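DUF1214 domain-containing protein (PDB 6ANS) is of unknown function but belongs to the DUF1214 family and binds a sodium ion in the crystal. Local coordinates at residues 139-147 and 236-245. Numbering follows the deposited sequence.
Sequences QKGGYETDG and QFVEQTSKLF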
ATOM      1  N   GLN A 139      16.901   4.589  13.336  1.00 28.60           N
ATOM      2  CA  GLN A 139      16.422   3.746  14.419  1.00 25.78           C
ATOM      3  C   GLN A 139      17.063   2.369  14.309  1.00 27.51           C
ATOM      4  O   GLN A 139      17.560   1.970  13.252  1.00 27.57           O
ATOM      5  CB  GLN A 139      14.880   3.608  14.408  1.00 27.92           C
ATOM      6  CG  GLN A 139      14.090   4.858  13.979  1.00 25.85           C
ATOM      7  CD  GLN A 139      14.135   6.004  15.012  1.00 29.79           C
ATOM      8  OE1 GLN A 139      14.137   7.176  14.641  1.00 23.85           O
ATOM      9  NE2 GLN A 139      14.172   5.661  16.304  1.00 26.82           N
ATOM     10  N   LYS A 140      17.037   1.631  15.414  1.00 25.28           N
ATOM     11  CA  LYS A 140      17.549   0.273  15.418  1.00 26.99           C
ATOM     12  C   LYS A 140      16.516  -0.632  16.074  1.00 27.50           C
ATOM     13  O   LYS A 140      15.463  -0.165  16.513  1.00 27.32           O
ATOM     14  CB  LYS A 140      18.907   0.196  16.136  1.00 27.45           C
ATOM     15  CG  LYS A 140      18.842   0.519  17.607  1.00 30.34           C
ATOM     16  CD  LYS A 140      20.261   0.510  18.204  1.00 37.73           C
ATOM     17  CE  LYS A 140      20.258   0.861  19.679  1.00 43.58           C
ATOM     18  NZ  LYS A 140      21.646   0.785  20.240  1.00 50.65           N
ATOM     19  N   GLY A 141      16.837  -1.931  16.160  1.00 28.12           N
ATOM     20  CA  GLY A 141      15.909  -2.890  16.741  1.00 28.95           C
ATOM     21  C   GLY A 141      14.630  -2.941  15.922  1.00 30.70           C
ATOM     22  O   GLY A 141      14.650  -2.958  14.689  1.00 32.73           O
ATOM     23  N   GLY A 142      13.505  -2.934  16.610  1.00 31.39           N
ATOM     24  CA  GLY A 142      12.200  -2.941  15.973  1.00 27.60           C
ATOM     25  C   GLY A 142      11.180  -3.559  16.898  1.00 28.60           C
ATOM     26  O   GLY A 142      11.504  -4.328  17.806  1.00 30.02           O
ATOM     27  N   TYR A 143       9.908  -3.208  16.668  1.00 28.05           N
ATOM     28  CA  TYR A 143       8.854  -3.757  17.516  1.00 29.13           C
ATOM     29  C   TYR A 143       8.879  -5.275  17.475  1.00 30.74           C
ATOM     30  O   TYR A 143       8.651  -5.927  18.495  1.00 32.22           O
ATOM     31  CB  TYR A 143       7.470  -3.252  17.100  1.00 28.47           C
ATOM     32  CG  TYR A 143       7.253  -1.766  17.227  1.00 34.40           C
ATOM     33  CD1 TYR A 143       8.072  -0.967  18.052  1.00 29.09           C
ATOM     34  CD2 TYR A 143       6.236  -1.145  16.506  1.00 28.04           C
ATOM     35  CE1 TYR A 143       7.864   0.416  18.141  1.00 26.13           C
ATOM     36  CE2 TYR A 143       6.021   0.232  16.592  1.00 31.09           C
ATOM     37  CZ  TYR A 143       6.827   1.003  17.404  1.00 25.38           C
ATOM     38  OH  TYR A 143       6.580   2.346  17.469  1.00 24.71           O
ATOM     39  N   GLU A 144       9.144  -5.853  16.297  1.00 30.68           N
ATOM     40  CA  GLU A 144       9.164  -7.306  16.167  1.00 36.87           C
ATOM     41  C   GLU A 144      10.356  -7.935  16.883  1.00 33.69           C
ATOM     42  O   GLU A 144      10.333  -9.142  17.130  1.00 35.55           O
ATOM     43  CB  GLU A 144       9.189  -7.729  14.693  1.00 32.25           C
ATOM     44  CG  GLU A 144      10.553  -7.604  14.015  1.00 31.83           C
ATOM     45  CD  GLU A 144      11.037  -6.165  13.912  1.00 29.99           C
ATOM     46  OE1 GLU A 144      10.216  -5.296  13.594  1.00 28.80           O
ATOM     47  OE2 GLU A 144      12.231  -5.901  14.162  1.00 37.55           O
ATOM     48  N   THR A 145      11.395  -7.154  17.200  1.00 37.27           N
ATOM     49  CA  THR A 145      12.616  -7.704  17.798  1.00 43.84           C
ATOM     50  C   THR A 145      12.689  -7.435  19.300  1.00 45.49           C
ATOM     51  O   THR A 145      12.610  -8.372  20.099  1.00 49.75           O
ATOM     52  CB  THR A 145      13.862  -7.139  17.103  1.00 42.72           C
ATOM     53  OG1 THR A 145      13.841  -7.504  15.718  1.00 45.86           O
ATOM     54  CG2 THR A 145      15.126  -7.709  17.735  1.00 44.52           C
ATOM     55  N   ASP A 146      12.845  -6.166  19.696  1.00 40.73           N
ATOM     56  CA  ASP A 146      12.917  -5.793  21.107  1.00 47.88           C
ATOM     57  C   ASP A 146      11.690  -5.022  21.586  1.00 46.36           C
ATOM     58  O   ASP A 146      11.695  -4.518  22.711  1.00 50.81           O
ATOM     59  CB  ASP A 146      14.183  -4.974  21.409  1.00 38.55           C
ATOM     60  CG  ASP A 146      14.392  -3.782  20.450  1.00 41.22           C
ATOM     61  OD1 ASP A 146      13.492  -3.416  19.657  1.00 35.97           O
ATOM     62  OD2 ASP A 146      15.476  -3.176  20.531  1.00 46.89           O
ATOM     63  N   GLY A 147      10.638  -4.926  20.775  1.00 40.18           N
ATOM     64  CA  GLY A 147       9.507  -4.093  21.143  1.00 34.79           C
ATOM     65  C   GLY A 147       9.824  -2.609  21.194  1.00 41.14           C
ATOM     66  O   GLY A 147       9.061  -1.832  21.772  1.00 35.03           O
ATOM     67  N   GLN A 236       5.745 -11.461  13.373  1.00 22.15           N
ATOM     68  CA  GLN A 236       6.025 -11.083  14.754  1.00 20.74           C
ATOM     69  C   GLN A 236       5.820  -9.591  14.986  1.00 24.61           C
ATOM     70  O   GLN A 236       5.503  -9.185  16.109  1.00 24.99           O
ATOM     71  CB  GLN A 236       7.443 -11.523  15.134  1.00 21.54           C
ATOM     72  CG  GLN A 236       7.519 -13.018  15.488  1.00 33.18           C
ATOM     73  CD  GLN A 236       8.829 -13.655  15.075  1.00 51.71           C
ATOM     74  OE1 GLN A 236       9.821 -12.960  14.828  1.00 42.68           O
ATOM     75  NE2 GLN A 236       8.851 -14.995  15.026  1.00 55.66           N
ATOM     76  N   PHE A 237       5.984  -8.771  13.940  1.00 25.64           N
ATOM     77  CA  PHE A 237       5.654  -7.350  14.033  1.00 28.29           C
ATOM     78  C   PHE A 237       4.179  -7.139  14.369  1.00 23.74           C
ATOM     79  O   PHE A 237       3.848  -6.285  15.199  1.00 26.43           O
ATOM     80  CB  PHE A 237       6.012  -6.645  12.721  1.00 24.61           C
ATOM     81  CG  PHE A 237       5.784  -5.146  12.732  1.00 27.48           C
ATOM     82  CD1 PHE A 237       6.801  -4.273  13.130  1.00 21.24           C
ATOM     83  CD2 PHE A 237       4.561  -4.613  12.323  1.00 21.75           C
ATOM     84  CE1 PHE A 237       6.599  -2.887  13.123  1.00 29.54           C
ATOM     85  CE2 PHE A 237       4.345  -3.234  12.321  1.00 28.08           C
ATOM     86  CZ  PHE A 237       5.368  -2.361  12.719  1.00 22.98           C
ATOM     87  N   VAL A 238       3.278  -7.886  13.723  1.00 24.15           N
ATOM     88  CA  VAL A 238       1.848  -7.744  14.011  1.00 24.10           C
ATOM     89  C   VAL A 238       1.568  -8.066  15.472  1.00 23.71           C
ATOM     90  O   VAL A 238       0.907  -7.299  16.188  1.00 27.12           O
ATOM     91  CB  VAL A 238       1.007  -8.652  13.094  1.00 24.50           C
ATOM     92  CG1 VAL A 238      -0.454  -8.592  13.524  1.00 19.69           C
ATOM     93  CG2 VAL A 238       1.146  -8.236  11.653  1.00 22.85           C
ATOM     94  N   GLU A 239       2.076  -9.204  15.937  1.00 22.62           N
ATOM     95  CA  GLU A 239       1.808  -9.618  17.311  1.00 27.01           C
ATOM     96  C   GLU A 239       2.409  -8.644  18.311  1.00 21.30           C
ATOM     97  O   GLU A 239       1.732  -8.214  19.254  1.00 23.98           O
ATOM     98  CB  GLU A 239       2.353 -11.024  17.558  1.00 26.37           C
ATOM     99  CG  GLU A 239       2.183 -11.491  19.005  1.00 26.10           C
ATOM    100  CD  GLU A 239       2.233 -12.997  19.136  1.00 37.32           C
ATOM    101  OE1 GLU A 239       3.288 -13.563  18.774  1.00 35.73           O
ATOM    102  OE2 GLU A 239       1.247 -13.605  19.629  1.00 35.42           O
ATOM    103  N   GLN A 240       3.678  -8.264  18.112  1.00 22.42           N
ATOM    104  CA  GLN A 240       4.355  -7.417  19.101  1.00 23.89           C
ATOM    105  C   GLN A 240       3.841  -5.981  19.077  1.00 24.60           C
ATOM    106  O   GLN A 240       3.736  -5.341  20.129  1.00 24.10           O
ATOM    107  CB  GLN A 240       5.871  -7.427  18.889  1.00 25.68           C
ATOM    108  CG  GLN A 240       6.541  -8.771  19.115  1.00 23.65           C
ATOM    109  CD  GLN A 240       6.266  -9.329  20.499  1.00 29.72           C
ATOM    110  OE1 GLN A 240       6.342  -8.612  21.503  1.00 26.82           O
ATOM    111  NE2 GLN A 240       5.945 -10.620  20.560  1.00 29.51           N
ATOM    112  N   THR A 241       3.532  -5.444  17.898  1.00 23.56           N
ATOM    113  CA  THR A 241       3.065  -4.058  17.837  1.00 19.54           C
ATOM    114  C   THR A 241       1.697  -3.927  18.476  1.00 25.09           C
ATOM    115  O   THR A 241       1.461  -3.015  19.279  1.00 27.37           O
ATOM    116  CB  THR A 241       3.021  -3.569  16.390  1.00 23.23           C
ATOM    117  OG1 THR A 241       4.333  -3.647  15.834  1.00 23.12           O
ATOM    118  CG2 THR A 241       2.497  -2.109  16.286  1.00 20.84           C
ATOM    119  N   SER A 242       0.776  -4.836  18.133  1.00 29.16           N
ATOM    120  CA  SER A 242      -0.542  -4.804  18.757  1.00 24.56           C
ATOM    121  C   SER A 242      -0.426  -5.012  20.261  1.00 26.07           C
ATOM    122  O   SER A 242      -1.086  -4.316  21.040  1.00 26.20           O
ATOM    123  CB  SER A 242      -1.474  -5.846  18.122  1.00 25.74           C
ATOM    124  OG  SER A 242      -0.997  -7.187  18.224  1.00 25.87           O
ATOM    125  N   LYS A 243       0.422  -5.953  20.692  1.00 26.46           N
ATOM    126  CA  LYS A 243       0.610  -6.149  22.130  1.00 28.41           C
ATOM    127  C   LYS A 243       1.171  -4.890  22.788  1.00 28.09           C
ATOM    128  O   LYS A 243       0.678  -4.463  23.840  1.00 23.76           O
ATOM    129  CB  LYS A 243       1.527  -7.343  22.387  1.00 23.56           C
ATOM    130  CG  LYS A 243       1.921  -7.577  23.852  1.00 31.76           C
ATOM    131  CD  LYS A 243       2.792  -8.844  23.953  1.00 38.21           C
ATOM    132  CE  LYS A 243       3.490  -9.012  25.308  1.00 47.46           C
ATOM    133  NZ  LYS A 243       2.650  -8.628  26.477  1.00 55.01           N
ATOM    134  N   LEU A 244       2.183  -4.274  22.163  1.00 22.34           N
ATOM    135  CA  LEU A 244       2.850  -3.100  22.735  1.00 33.97           C
ATOM    136  C   LEU A 244       1.853  -1.979  23.011  1.00 31.71           C
ATOM    137  O   LEU A 244       1.764  -1.471  24.133  1.00 29.82           O
ATOM    138  CB  LEU A 244       3.950  -2.591  21.783  1.00 21.78           C
ATOM    139  CG  LEU A 244       4.567  -1.210  22.077  1.00 31.52           C
ATOM    140  CD1 LEU A 244       5.281  -1.215  23.444  1.00 35.24           C
ATOM    141  CD2 LEU A 244       5.531  -0.730  20.970  1.00 25.83           C
ATOM    142  N   PHE A 245       1.085  -1.582  21.998  1.00 25.34           N
ATOM    143  CA  PHE A 245       0.212  -0.435  22.201  1.00 25.34           C
ATOM    144  C   PHE A 245      -1.083  -0.796  22.913  1.00 24.23           C
ATOM    145  O   PHE A 245      -1.706   0.090  23.512  1.00 25.01           O
ATOM    146  CB  PHE A 245      -0.016   0.258  20.862  1.00 24.64           C
ATOM    147  CG  PHE A 245       1.233   0.916  20.349  1.00 28.33           C
ATOM    148  CD1 PHE A 245       1.801   1.974  21.056  1.00 21.68           C
ATOM    149  CD2 PHE A 245       1.891   0.418  19.237  1.00 23.55           C
ATOM    150  CE1 PHE A 245       2.987   2.576  20.616  1.00 23.89           C
ATOM    151  CE2 PHE A 245       3.066   0.989  18.801  1.00 19.48           C
ATOM    152  CZ  PHE A 245       3.619   2.080  19.496  1.00 29.88           C
TER
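The weakly bonded helical turn 143-146 meets helix 224-251 closely, the CA atoms of Glu144 and Phe237 being 4.1 Å apart. Tyr143 is a knob in a hole formed by Phe237, Thr241, Leu244 and Phe245. This ties the turn that follows strand 133-140, in the DUF1214 region, to the long helix, and the three rings make an aromatic cluster. A flat, broad tyrosine suits the hole: Leu244 CD2 lies over one face, 4.0 Å from the centroid of the Tyr143 ring, a CH-pi contact. Phe245 turns its edge to the Tyr143 face in an offset T-shaped pair, planes at 78°, whereas the Phe237 ring is nearly parallel but slid aside. The Tyr143 hydroxyl bonds to Val270 O, so the ring's polar end is satisfied within this buried site. Thr241 OG1 sits at the Tyr143 ring edge, 3.2 Å from Tyr143 CD2, and donates to Phe237 O. Glutamate suits position 144 because its CB packs on Phe237 N while Thr145 OG1 and, weakly, His81 serve its carboxylate. Glu144 CG lies between backbone N and carbonyl carbon (chi1 78°); the bend at chi2 brings the carboxylate nearly coplanar with the Phe237 ring, Glu144 OE1 lying 3.6 Å from Phe237 CD1.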